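Local coordinates for kelch-like protein 7 (Homo sapiens, PDB 3II7), which serves as the substrate-specific adapter of a CUL3-RBX1 E3 ubiquitin ligase, to which this chain contributes the kelch-repeat domain, at residues 167-171 with 186-192; 199-204 with 268-272; 205-209 with 238-243; 214-219 with 231-237. All blocks are in the same frame, centred on the assembly; numbering follows the deposited sequence. Where two conformers were deposited one is given.

All four contacts sit in one part of an all-strand kelch propeller, a fold whose four-stranded antiparallel sheets form blades round a central axis. Contact 1 comes first, within the fourth kelch repeat. Contacts 2, 3 and 4 follow one inside another: 214-219 and 231-237 fall between the segments of contact 3, which lie between those of contact 2. Contacts 3 and 4 have centres about 8 Å apart and share the sheet containing strands 202-206 and 218-222. Arg191 of contact 1 reaches Glu219 of contact 4 and Gly207 of contact 3, while contact 2, its centre about 19 Å from that of contact 1, links this sheet to the next, so successive blades are tied together.

Contact 1: 167-171 with 186-192; sequences VLNSC and PMIEARK. With EDO (1,2-ethanediol), chain L.
Val167 lays its CG1 methyl on the backbone of Arg191, 3.4 Å from Arg191 C, and the same methyl meets the side chains of Ala190 and Lys192. CG1 gets there by standing anti to its own N (chi1 -178°), which turns CG2 instead alongside Lys192 CD. An alanine in place of Val167 is likely to open a gap above the Arg191 peptide and deprive the Ala190 methyl of an apolar neighbour. Val167 N gives an almost straight bond of 2.9 Å to O1 of a bound 1,2-ethanediol, which also lies near the Ala190 methyl.

Both segments belong to the fourth kelch repeat: 167-171 leads into strand 171-175, whereas the loop residues 186-192 carry the chain out of the blade toward strand 195-199. Two backbone bonds fasten them, Met187 N to Asn169 O at 2.8 Å and Arg191 N to Leu168 O at 3.2 Å. Asn169, modelled in two conformers, lies beside Pro186 and in one of them adds a weak bond from ND2 to Met187 O. The Met187 chain bends at its end, bringing CE to 3.8 Å from Leu168 O. Arg191 sends its guanidinium away to Glu219, Asn217 and Gly207 of the following blade.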
loop_
_atom_site.group_PDB
_atom_site.type_symbol
_atom_site.label_atom_id
_atom_site.label_comp_id
_atom_site.label_asym_id
_atom_site.label_seq_id
_atom_site.Cartn_x
_atom_site.Cartn_y
_atom_site.Cartn_z
ATOM N N VAL A 167 16.131 3.086 -7.647
ATOM C CA VAL A 167 14.787 2.560 -7.602
ATOM C C VAL A 167 14.776 1.222 -8.342
ATOM O O VAL A 167 15.427 1.055 -9.398
ATOM C CB VAL A 167 13.779 3.565 -8.194
ATOM C CG1 VAL A 167 12.323 3.039 -8.099
ATOM C CG2 VAL A 167 13.896 4.902 -7.479
ATOM N N LEU A 168 14.030 0.273 -7.791
ATOM C CA LEU A 168 14.087 -1.125 -8.218
ATOM C C LEU A 168 12.946 -1.518 -9.165
ATOM O O LEU A 168 11.840 -1.013 -9.015
ATOM C CB LEU A 168 13.992 -2.008 -7.006
ATOM C CG LEU A 168 15.047 -1.825 -5.926
ATOM C CD1 LEU A 168 14.578 -2.496 -4.583
ATOM C CD2 LEU A 168 16.353 -2.428 -6.390
ATOM N N ASN A 169 13.231 -2.429 -10.123
ATOM C CA ASN A 169 12.126 -3.048 -10.832
ATOM C C ASN A 169 11.856 -4.469 -10.334
ATOM O O ASN A 169 10.848 -5.099 -10.708
ATOM C CB ASN A 169 12.299 -2.977 -12.345
ATOM C CG ASN A 169 13.477 -3.761 -12.840
ATOM O OD1 ASN A 169 14.316 -4.219 -12.058
ATOM N ND2 ASN A 169 13.554 -3.929 -14.154
ATOM N N SER A 170 12.689 -4.959 -9.423
ATOM C CA SER A 170 12.587 -6.343 -9.031
ATOM C C SER A 170 11.318 -6.678 -8.253
ATOM O O SER A 170 10.729 -5.824 -7.545
ATOM C CB SER A 170 13.806 -6.748 -8.249
ATOM O OG SER A 170 13.834 -6.121 -7.022
ATOM N N CYS A 171 10.898 -7.927 -8.431
ATOM C CA CYS A 171 9.687 -8.473 -7.831
ATOM C C CYS A 171 10.035 -9.812 -7.218
ATOM O O CYS A 171 10.778 -10.583 -7.811
ATOM C CB CYS A 171 8.624 -8.642 -8.932
ATOM S SG CYS A 171 7.080 -9.457 -8.430
ATOM N N PRO A 186 11.084 -9.241 -13.337
ATOM C CA PRO A 186 11.058 -7.853 -12.905
ATOM C C PRO A 186 10.022 -7.010 -13.684
ATOM O O PRO A 186 9.657 -7.342 -14.825
ATOM C CB PRO A 186 12.469 -7.365 -13.208
ATOM C CG PRO A 186 12.889 -8.194 -14.353
ATOM C CD PRO A 186 12.302 -9.548 -14.105
ATOM N N MET A 187 9.564 -5.946 -13.051
ATOM C CA MET A 187 8.656 -4.990 -13.698
ATOM C C MET A 187 9.347 -4.385 -14.915
ATOM O O MET A 187 10.606 -4.367 -15.002
ATOM C CB MET A 187 8.239 -3.863 -12.730
ATOM C CG MET A 187 7.333 -4.316 -11.628
ATOM S SD MET A 187 6.789 -2.948 -10.609
ATOM C CE MET A 187 8.360 -2.362 -9.906
ATOM N N ILE A 188 8.535 -3.910 -15.857
ATOM C CA ILE A 188 9.056 -3.174 -17.014
ATOM C C ILE A 188 9.691 -1.848 -16.564
ATOM O O ILE A 188 10.759 -1.456 -17.051
ATOM C CB ILE A 188 7.954 -2.932 -18.032
ATOM C CG1 ILE A 188 7.476 -4.300 -18.552
ATOM C CG2 ILE A 188 8.434 -2.003 -19.151
ATOM C CD1 ILE A 188 6.158 -4.228 -19.330
ATOM N N GLU A 189 9.030 -1.183 -15.598
ATOM C CA GLU A 189 9.480 0.090 -15.064
ATOM C C GLU A 189 10.013 -0.108 -13.654
ATOM O O GLU A 189 9.396 -0.821 -12.858
ATOM C CB GLU A 189 8.309 1.060 -14.996
ATOM C CG GLU A 189 7.844 1.578 -16.309
ATOM C CD GLU A 189 8.719 2.711 -16.903
ATOM O OE1 GLU A 189 9.690 3.136 -16.273
ATOM O OE2 GLU A 189 8.395 3.163 -18.007
ATOM N N ALA A 190 11.131 0.556 -13.316
ATOM C CA ALA A 190 11.492 0.696 -11.910
ATOM C C ALA A 190 10.441 1.632 -11.280
ATOM O O ALA A 190 10.039 2.609 -11.909
ATOM C CB ALA A 190 12.895 1.270 -11.765
ATOM N N ARG A 191 9.977 1.327 -10.068
ATOM C CA ARG A 191 8.910 2.118 -9.408
ATOM C C ARG A 191 9.086 2.079 -7.922
ATOM O O ARG A 191 9.386 1.017 -7.363
ATOM C CB ARG A 191 7.482 1.555 -9.665
ATOM C CG ARG A 191 7.106 1.313 -11.080
ATOM C CD ARG A 191 5.734 0.684 -11.175
ATOM N NE ARG A 191 5.475 0.349 -12.571
ATOM C CZ ARG A 191 4.898 1.157 -13.455
ATOM N NH1 ARG A 191 4.439 2.356 -13.119
ATOM N NH2 ARG A 191 4.767 0.761 -14.698
ATOM N N LYS A 192 8.866 3.229 -7.293
ATOM C CA LYS A 192 8.584 3.315 -5.863
ATOM C C LYS A 192 7.373 4.224 -5.697
ATOM O O LYS A 192 7.039 5.008 -6.559
ATOM C CB LYS A 192 9.755 3.853 -5.062
ATOM C CG LYS A 192 10.132 5.340 -5.319
ATOM C CD LYS A 192 11.283 5.753 -4.422
ATOM C CE LYS A 192 11.641 7.203 -4.570
ATOM N NZ LYS A 192 12.538 7.687 -3.446
HETATM C C1 EDO L . 17.067 4.059 -11.056
HETATM O O1 EDO L . 16.836 4.813 -9.846
HETATM C C2 EDO L . 15.762 3.703 -11.764
HETATM O O2 EDO L . 15.036 4.876 -12.157
#

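Contact 2: 199-204 with 268-272; sequences VKDKIF and YNTET
Side chains alone span this contact: no backbone bond crosses it, and the nearest CA atoms, those of Val199 and Thr270, are 7.9 Å apart. Phe204 and Tyr268 form its inner end as an offset edge-to-face pair, Tyr268 supplying the edge. Their planes stand at 67°, and Tyr268 CE2 comes within 3.7 Å of Phe204 CE1. The Thr270 methyl packs obliquely on the same ring, CG2 lying 3.8 Å from Phe204 CE2. Thr270 OG1 meets Val199 CG1 tip to tip, although its polar partner is Ser248 O, just as Tyr268 OH is held by Asp273.

Farther out, Lys200 occupies the tight turn between strands 195-199 and 202-206, while Glu271 belongs to an Asx turn, its N bonded to Asn269 OD1. The Lys200 chain bends at chi3 (-67°) and Glu271 folds back toward it, so that Lys200 NZ reaches the syn lone pair of Glu271 OE2 at 2.8 Å in a salt bridge. Neighbouring propeller blades are joined here by apolar packing on the inside and an ion pair at the exposed outer end, where water would probably weaken the pull between the charges.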
loop_
_atom_site.group_PDB
_atom_site.type_symbol
_atom_site.label_atom_id
_atom_site.label_comp_id
_atom_site.label_asym_id
_atom_site.label_seq_id
_atom_site.Cartn_x
_atom_site.Cartn_y
_atom_site.Cartn_z
ATOM N N VAL A 199 -6.179 -7.859 -8.816
ATOM C CA VAL A 199 -7.504 -7.955 -9.404
ATOM C C VAL A 199 -7.561 -9.200 -10.254
ATOM O O VAL A 199 -6.908 -9.280 -11.303
ATOM C CB VAL A 199 -7.868 -6.759 -10.263
ATOM C CG1 VAL A 199 -9.354 -6.856 -10.671
ATOM C CG2 VAL A 199 -7.607 -5.464 -9.544
ATOM N N LYS A 200 -8.353 -10.172 -9.767
ATOM C CA LYS A 200 -8.681 -11.432 -10.482
ATOM C C LYS A 200 -7.490 -12.401 -10.550
ATOM O O LYS A 200 -7.459 -13.412 -9.844
ATOM C CB LYS A 200 -9.257 -11.174 -11.883
ATOM C CG LYS A 200 -9.740 -12.442 -12.602
ATOM C CD LYS A 200 -9.755 -12.272 -14.120
ATOM C CE LYS A 200 -10.796 -11.277 -14.589
ATOM N NZ LYS A 200 -10.678 -11.039 -16.088
ATOM N N ASP A 201 -6.559 -12.136 -11.449
ATOM C CA ASP A 201 -5.447 -13.041 -11.691
ATOM C C ASP A 201 -4.210 -12.255 -12.077
ATOM O O ASP A 201 -3.237 -12.820 -12.639
ATOM C CB ASP A 201 -5.821 -14.047 -12.810
ATOM C CG ASP A 201 -6.256 -13.361 -14.116
ATOM O OD1 ASP A 201 -6.286 -12.110 -14.165
ATOM O OD2 ASP A 201 -6.593 -14.064 -15.086
ATOM N N LYS A 202 -4.237 -10.963 -11.732
ATOM C CA LYS A 202 -3.215 -10.016 -12.154
ATOM C C LYS A 202 -2.911 -9.049 -11.028
ATOM O O LYS A 202 -3.792 -8.690 -10.263
ATOM C CB LYS A 202 -3.690 -9.219 -13.371
ATOM C CG LYS A 202 -3.819 -10.012 -14.643
ATOM C CD LYS A 202 -4.599 -9.221 -15.708
ATOM C CE LYS A 202 -5.164 -10.146 -16.776
ATOM N NZ LYS A 202 -5.783 -9.406 -17.922
ATOM N N ILE A 203 -1.648 -8.621 -10.954
ATOM C CA ILE A 203 -1.242 -7.614 -9.984
ATOM C C ILE A 203 -0.808 -6.349 -10.735
ATOM O O ILE A 203 0.216 -6.350 -11.462
ATOM C CB ILE A 203 -0.095 -8.110 -9.085
ATOM C CG1 ILE A 203 -0.542 -9.347 -8.270
ATOM C CG2 ILE A 203 0.369 -6.996 -8.169
ATOM C CD1 ILE A 203 0.609 -10.023 -7.447
ATOM N N PHE A 204 -1.571 -5.259 -10.563
ATOM C CA PHE A 204 -1.322 -4.016 -11.253
ATOM C C PHE A 204 -0.402 -3.128 -10.427
ATOM O O PHE A 204 -0.671 -2.883 -9.249
ATOM C CB PHE A 204 -2.657 -3.280 -11.544
ATOM C CG PHE A 204 -3.492 -3.938 -12.597
ATOM C CD1 PHE A 204 -3.428 -3.509 -13.920
ATOM C CD2 PHE A 204 -4.363 -4.980 -12.275
ATOM C CE1 PHE A 204 -4.188 -4.086 -14.870
ATOM C CE2 PHE A 204 -5.107 -5.580 -13.243
ATOM C CZ PHE A 204 -5.031 -5.113 -14.548
ATOM N N TYR A 268 -10.004 3.087 -13.080
ATOM C CA TYR A 268 -9.525 2.188 -14.147
ATOM C C TYR A 268 -10.397 0.944 -14.212
ATOM O O TYR A 268 -10.514 0.219 -13.212
ATOM C CB TYR A 268 -8.081 1.787 -13.900
ATOM C CG TYR A 268 -7.483 0.857 -14.961
ATOM C CD1 TYR A 268 -7.358 1.257 -16.280
ATOM C CD2 TYR A 268 -7.061 -0.433 -14.628
ATOM C CE1 TYR A 268 -6.821 0.409 -17.235
ATOM C CE2 TYR A 268 -6.517 -1.270 -15.543
ATOM C CZ TYR A 268 -6.401 -0.860 -16.869
ATOM O OH TYR A 268 -5.895 -1.755 -17.783
ATOM N N ASN A 269 -10.984 0.694 -15.378
ATOM C CA ASN A 269 -11.761 -0.512 -15.585
ATOM C C ASN A 269 -10.830 -1.597 -16.140
ATOM O O ASN A 269 -10.418 -1.534 -17.298
ATOM C CB ASN A 269 -12.913 -0.232 -16.544
ATOM C CG ASN A 269 -13.822 -1.414 -16.709
ATOM O OD1 ASN A 269 -13.382 -2.553 -16.621
ATOM N ND2 ASN A 269 -15.084 -1.157 -17.037
ATOM N N THR A 270 -10.481 -2.571 -15.300
ATOM C CA THR A 270 -9.497 -3.596 -15.663
ATOM C C THR A 270 -9.987 -4.477 -16.822
ATOM O O THR A 270 -9.184 -5.054 -17.533
ATOM C CB THR A 270 -9.128 -4.491 -14.472
ATOM O OG1 THR A 270 -10.297 -5.137 -13.965
ATOM C CG2 THR A 270 -8.434 -3.694 -13.352
ATOM N N GLU A 271 -11.306 -4.576 -16.999
ATOM C CA GLU A 271 -11.874 -5.437 -18.044
ATOM C C GLU A 271 -11.863 -4.822 -19.414
ATOM O O GLU A 271 -11.817 -5.547 -20.404
ATOM C CB GLU A 271 -13.307 -5.832 -17.672
ATOM C CG GLU A 271 -13.379 -6.663 -16.416
ATOM C CD GLU A 271 -12.953 -8.106 -16.686
ATOM O OE1 GLU A 271 -13.655 -8.773 -17.473
ATOM O OE2 GLU A 271 -11.929 -8.572 -16.131
ATOM N N THR A 272 -11.918 -3.483 -19.476
ATOM C CA THR A 272 -11.920 -2.734 -20.750
ATOM C C THR A 272 -10.599 -1.967 -21.021
ATOM O O THR A 272 -10.400 -1.408 -22.135
ATOM C CB THR A 272 -13.084 -1.747 -20.786
ATOM O OG1 THR A 272 -12.888 -0.757 -19.784
ATOM C CG2 THR A 272 -14.426 -2.494 -20.558
#

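Contact 3: 205-209 with 238-243; sequences AVGGQ and GVTVKC. With EDO (1,2-ethanediol), chain I.
Gln209 and Val239 pack closely. CG of Gln209 stands between its own N and carbonyl carbon (chi1 63°), and from there the chain passes over the Val239 peptide, with Gln209 CG 3.4 Å from Val239 O. Its amide ends across the valine, OE1 being 3.8 Å from Val239 CB, while NE2 lies beside the Thr240 methyl and spends a hydrogen on Asn193. At the other end Val206 CG1 meets Cys243 SG at 3.8 Å, a distance that applies to one of the two conformers of the cysteine. Val241, also modelled twice, fits between these ends and presses on Trp236.

Polar contacts are of a looser kind, for no hydrogen bond crosses, although the two segments run 143° apart, roughly antiparallel. Gly208 CA makes a CH...O approach to Val239 O at 3.6 Å. Two acceptors, Gly208 O and Gly238 O, come as near as 3.2 Å, and neither can hold the other.

Bound solvent and a more distant partner take up another polar group: Thr240 OG1 lies 2.8 Å from O2 of a 1,2-ethanediol and is also bonded to Phe256 N.

Both Gly207 and Gly208 adopt positive phi, and at Gly208 (phi 92°) a side chain would be driven into the carbonyl oxygen of the residue before. Such a pair of glycines toward the end of the second strand of a blade is the double-glycine signature of the kelch repeat.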
loop_
_atom_site.group_PDB
_atom_site.type_symbol
_atom_site.label_atom_id
_atom_site.label_comp_id
_atom_site.label_asym_id
_atom_site.label_seq_id
_atom_site.Cartn_x
_atom_site.Cartn_y
_atom_site.Cartn_z
ATOM N N ALA A 205 0.681 -2.666 -11.054
ATOM C CA ALA A 205 1.537 -1.670 -10.512
ATOM C C ALA A 205 1.183 -0.356 -11.197
ATOM O O ALA A 205 1.290 -0.242 -12.432
ATOM C CB ALA A 205 3.003 -2.036 -10.742
ATOM N N VAL A 206 0.816 0.650 -10.390
ATOM C CA VAL A 206 0.185 1.860 -10.893
ATOM C C VAL A 206 1.047 3.062 -10.558
ATOM O O VAL A 206 1.236 3.406 -9.395
ATOM C CB VAL A 206 -1.239 2.051 -10.286
ATOM C CG1 VAL A 206 -1.914 3.302 -10.871
ATOM C CG2 VAL A 206 -2.101 0.785 -10.471
ATOM N N GLY A 207 1.610 3.665 -11.587
ATOM C CA GLY A 207 2.328 4.905 -11.413
ATOM C C GLY A 207 3.516 4.794 -10.497
ATOM O O GLY A 207 4.299 3.834 -10.581
ATOM N N GLY A 208 3.631 5.790 -9.627
ATOM C CA GLY A 208 4.764 5.959 -8.738
ATOM C C GLY A 208 5.814 6.850 -9.385
ATOM O O GLY A 208 5.490 7.758 -10.145
ATOM N N GLN A 209 7.063 6.593 -9.043
ATOM C CA GLN A 209 8.205 7.381 -9.526
ATOM C C GLN A 209 9.469 6.551 -9.553
ATOM O O GLN A 209 9.571 5.518 -8.920
ATOM C CB GLN A 209 8.440 8.604 -8.637
ATOM C CG GLN A 209 8.809 8.275 -7.237
ATOM C CD GLN A 209 9.059 9.475 -6.382
ATOM O OE1 GLN A 209 9.745 10.443 -6.795
ATOM N NE2 GLN A 209 8.475 9.464 -5.183
ATOM N N GLY A 238 2.210 11.947 -11.933
ATOM C CA GLY A 238 2.761 12.461 -10.690
ATOM C C GLY A 238 3.817 11.504 -10.152
ATOM O O GLY A 238 4.319 10.653 -10.887
ATOM N N VAL A 239 4.125 11.624 -8.870
ATOM C CA VAL A 239 5.223 10.840 -8.270
ATOM C C VAL A 239 4.777 9.838 -7.192
ATOM O O VAL A 239 5.521 8.909 -6.868
ATOM C CB VAL A 239 6.340 11.763 -7.729
ATOM C CG1 VAL A 239 7.034 12.520 -8.896
ATOM C CG2 VAL A 239 5.817 12.745 -6.632
ATOM N N THR A 240 3.589 10.037 -6.611
ATOM C CA THR A 240 3.033 9.043 -5.683
ATOM C C THR A 240 1.564 8.804 -5.997
ATOM O O THR A 240 0.862 9.700 -6.514
ATOM C CB THR A 240 3.232 9.432 -4.204
ATOM O OG1 THR A 240 2.273 10.446 -3.848
ATOM C CG2 THR A 240 4.660 9.929 -3.936
ATOM N N VAL A 241 1.103 7.596 -5.723
ATOM C CA VAL A 241 -0.321 7.319 -5.851
ATOM C C VAL A 241 -0.823 6.511 -4.696
ATOM O O VAL A 241 -0.124 5.719 -4.102
ATOM C CB VAL A 241 -0.709 6.614 -7.141
ATOM C CG1 VAL A 241 -0.646 7.579 -8.352
ATOM C CG2 VAL A 241 0.134 5.401 -7.342
ATOM N N LYS A 242 -2.063 6.805 -4.341
ATOM C CA LYS A 242 -2.764 6.061 -3.290
ATOM C C LYS A 242 -3.939 5.414 -3.980
ATOM O O LYS A 242 -4.855 6.108 -4.440
ATOM C CB LYS A 242 -3.212 6.982 -2.176
ATOM C CG LYS A 242 -2.061 7.677 -1.466
ATOM C CD LYS A 242 -1.187 6.695 -0.721
ATOM C CE LYS A 242 0.043 7.378 -0.146
ATOM N NZ LYS A 242 1.106 7.702 -1.172
ATOM N N CYS A 243 -3.884 4.079 -4.088
ATOM C CA CYS A 243 -4.683 3.256 -4.996
ATOM C C CYS A 243 -5.332 2.094 -4.248
ATOM O O CYS A 243 -4.657 1.499 -3.383
ATOM C CB CYS A 243 -3.727 2.597 -6.024
ATOM S SG CYS A 243 -2.899 3.686 -7.188
HETATM C C1 EDO I . 3.713 12.584 -0.115
HETATM O O1 EDO I . 2.644 13.529 -0.044
HETATM C C2 EDO I . 3.483 11.639 -1.279
HETATM O O2 EDO I . 2.308 10.787 -1.096
#

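Contact 4: 214-219 with 231-237; sequences GLDNVE and VSPMPWK. With EDO (1,2-ethanediol), chain J; EDO (1,2-ethanediol), chain K.
Val218 and Val231 face each other where strand 218-222 meets the chain leaving strand 227-230, and the backbones then run alongside as far as Lys237. Val231 N gives a nearly straight bond of 3.0 Å to Val218 O. A water takes the place of the return bond, accepting from Val218 N and donating to Val231 O. Further along, Met234 N binds Asp216 O at 2.9 Å.

Between the valines packing is tight, Val218 CG1 lying 3.5 Å from Val231 CG2. CG2 of the same Val218 meets Met234 CG at 4.0 Å, the two side chains crossing at about a right angle. Met234 bends at chi3 (-78°), which brings its methyl back beneath the Asp216 carbonyl. Asp216 lies beside the Pro233 ring, and its CB is set against Trp236 O. Lys237 stretches out past Asp216, where CD passes the carboxylate carbon, and goes on to rest CE 3.4 Å from Gly214 O. Its NZ is held by a water at 2.8 Å and lies 4.6 Å from Asp216 OD1, where the opposite charges would probably still attract, though they are not in contact. A lysine in place of Asp216 would probably set two positive ends side by side and strip Lys237 of the negative charge close to it.

Within its own sheet, Glu219 pairs by backbone bonding with Ala205 of strand 202-206. Outward, Met234 and Val218 pack on Trp275 of strand 274-278, Met234 and Trp236 reach Leu266 of strand 264-269, and Ser232 O receives Trp275 NE1, so 231-237 lies between its own blade and the next.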
loop_
_atom_site.group_PDB
_atom_site.type_symbol
_atom_site.label_atom_id
_atom_site.label_comp_id
_atom_site.label_asym_id
_atom_site.label_seq_id
_atom_site.Cartn_x
_atom_site.Cartn_y
_atom_site.Cartn_z
ATOM N N GLY A 214 8.492 11.108 -12.261
ATOM C CA GLY A 214 7.196 10.478 -12.008
ATOM C C GLY A 214 6.745 9.611 -13.150
ATOM O O GLY A 214 7.348 9.640 -14.241
ATOM N N LEU A 215 5.697 8.827 -12.919
ATOM C CA LEU A 215 5.214 7.852 -13.894
ATOM C C LEU A 215 3.699 7.936 -14.030
ATOM O O LEU A 215 2.991 7.827 -13.028
ATOM C CB LEU A 215 5.588 6.448 -13.465
ATOM C CG LEU A 215 7.058 6.108 -13.364
ATOM C CD1 LEU A 215 7.282 4.781 -12.643
ATOM C CD2 LEU A 215 7.672 6.048 -14.776
ATOM N N ASP A 216 3.213 8.073 -15.274
ATOM C CA ASP A 216 1.797 7.919 -15.547
ATOM C C ASP A 216 1.464 6.505 -15.932
ATOM O O ASP A 216 0.294 6.160 -15.969
ATOM C CB ASP A 216 1.281 8.923 -16.604
ATOM C CG ASP A 216 1.915 8.738 -17.980
ATOM O OD1 ASP A 216 2.971 8.103 -18.111
ATOM O OD2 ASP A 216 1.339 9.250 -18.944
ATOM N N ASN A 217 2.474 5.679 -16.185
ATOM C CA ASN A 217 2.197 4.389 -16.784
ATOM C C ASN A 217 1.859 3.299 -15.769
ATOM O O ASN A 217 2.022 3.446 -14.520
ATOM C CB ASN A 217 3.258 3.988 -17.826
ATOM C CG ASN A 217 4.636 3.738 -17.244
ATOM O OD1 ASN A 217 4.796 3.312 -16.118
ATOM N ND2 ASN A 217 5.657 3.963 -18.081
ATOM N N VAL A 218 1.338 2.220 -16.304
ATOM C CA VAL A 218 0.678 1.188 -15.544
ATOM C C VAL A 218 1.001 -0.143 -16.169
ATOM O O VAL A 218 0.964 -0.291 -17.385
ATOM C CB VAL A 218 -0.867 1.401 -15.527
ATOM C CG1 VAL A 218 -1.599 0.269 -14.721
ATOM C CG2 VAL A 218 -1.215 2.803 -14.961
ATOM N N GLU A 219 1.317 -1.117 -15.349
ATOM C CA GLU A 219 1.605 -2.448 -15.854
ATOM C C GLU A 219 1.016 -3.479 -14.930
ATOM O O GLU A 219 0.702 -3.181 -13.770
ATOM C CB GLU A 219 3.118 -2.661 -16.014
ATOM C CG GLU A 219 3.954 -2.515 -14.713
ATOM C CD GLU A 219 5.426 -2.658 -14.985
ATOM O OE1 GLU A 219 5.849 -3.780 -15.351
ATOM O OE2 GLU A 219 6.178 -1.649 -14.881
ATOM N N VAL A 231 -0.288 -1.716 -19.683
ATOM C CA VAL A 231 -1.654 -1.410 -20.071
ATOM C C VAL A 231 -1.764 0.095 -20.299
ATOM O O VAL A 231 -0.742 0.776 -20.451
ATOM C CB VAL A 231 -2.689 -1.972 -19.044
ATOM C CG1 VAL A 231 -2.613 -3.493 -19.021
ATOM C CG2 VAL A 231 -2.477 -1.390 -17.673
ATOM N N SER A 232 -2.987 0.614 -20.408
ATOM C CA SER A 232 -3.172 2.033 -20.696
ATOM C C SER A 232 -2.703 2.872 -19.526
ATOM O O SER A 232 -2.901 2.495 -18.356
ATOM C CB SER A 232 -4.649 2.357 -20.971
ATOM O OG SER A 232 -5.060 1.861 -22.252
ATOM N N PRO A 233 -2.112 4.046 -19.825
ATOM C CA PRO A 233 -1.628 4.901 -18.752
ATOM C C PRO A 233 -2.698 5.726 -18.108
ATOM O O PRO A 233 -3.765 5.982 -18.722
ATOM C CB PRO A 233 -0.625 5.812 -19.462
ATOM C CG PRO A 233 -1.155 5.914 -20.870
ATOM C CD PRO A 233 -1.745 4.570 -21.158
ATOM N N MET A 234 -2.427 6.166 -16.872
ATOM C CA MET A 234 -3.289 7.098 -16.179
ATOM C C MET A 234 -3.316 8.419 -16.911
ATOM O O MET A 234 -2.325 8.807 -17.521
ATOM C CB MET A 234 -2.777 7.377 -14.756
ATOM C CG MET A 234 -2.890 6.246 -13.786
ATOM S SD MET A 234 -2.316 6.800 -12.143
ATOM C CE MET A 234 -0.603 6.690 -12.479
ATOM N N PRO A 235 -4.443 9.161 -16.794
ATOM C CA PRO A 235 -4.511 10.529 -17.368
ATOM C C PRO A 235 -3.714 11.613 -16.602
ATOM O O PRO A 235 -3.724 12.793 -17.001
ATOM C CB PRO A 235 -6.007 10.838 -17.360
ATOM C CG PRO A 235 -6.594 9.958 -16.382
ATOM C CD PRO A 235 -5.735 8.721 -16.269
ATOM N N TRP A 236 -2.993 11.208 -15.551
ATOM C CA TRP A 236 -2.316 12.110 -14.639
ATOM C C TRP A 236 -0.922 11.551 -14.422
ATOM O O TRP A 236 -0.764 10.338 -14.194
ATOM C CB TRP A 236 -3.069 12.113 -13.317
ATOM C CG TRP A 236 -2.463 12.931 -12.192
ATOM C CD1 TRP A 236 -2.592 14.298 -11.983
ATOM C CD2 TRP A 236 -1.732 12.432 -11.084
ATOM N NE1 TRP A 236 -1.951 14.655 -10.834
ATOM C CE2 TRP A 236 -1.403 13.539 -10.263
ATOM C CE3 TRP A 236 -1.279 11.153 -10.707
ATOM C CZ2 TRP A 236 -0.679 13.399 -9.089
ATOM C CZ3 TRP A 236 -0.547 11.031 -9.532
ATOM C CH2 TRP A 236 -0.257 12.149 -8.747
ATOM N N LYS A 237 0.066 12.417 -14.455
ATOM C CA LYS A 237 1.474 12.010 -14.226
ATOM C C LYS A 237 2.018 12.714 -13.000
ATOM O O LYS A 237 2.226 13.920 -13.022
ATOM C CB LYS A 237 2.319 12.380 -15.436
ATOM C CG LYS A 237 3.718 11.861 -15.393
ATOM C CD LYS A 237 4.364 11.832 -16.772
ATOM C CE LYS A 237 5.711 11.218 -16.718
ATOM N NZ LYS A 237 6.372 11.246 -18.095
HETATM C C1 EDO J . -0.950 16.202 -14.840
HETATM O O1 EDO J . -0.528 15.053 -15.572
HETATM C C2 EDO J . -0.076 16.350 -13.624
HETATM O O2 EDO J . 1.300 16.451 -14.004
HETATM C C1 EDO K . 5.869 14.241 -12.213
HETATM O O1 EDO K . 6.490 15.169 -11.302
HETATM C C2 EDO K . 6.718 14.026 -13.458
HETATM O O2 EDO K . 8.075 13.793 -13.071
HETATM O O HOH W 1 8.339 9.403 -17.541
HETATM O O HOH W 2 1.099 9.287 -12.032
HETATM O O HOH W 3 0.749 2.563 -19.161
#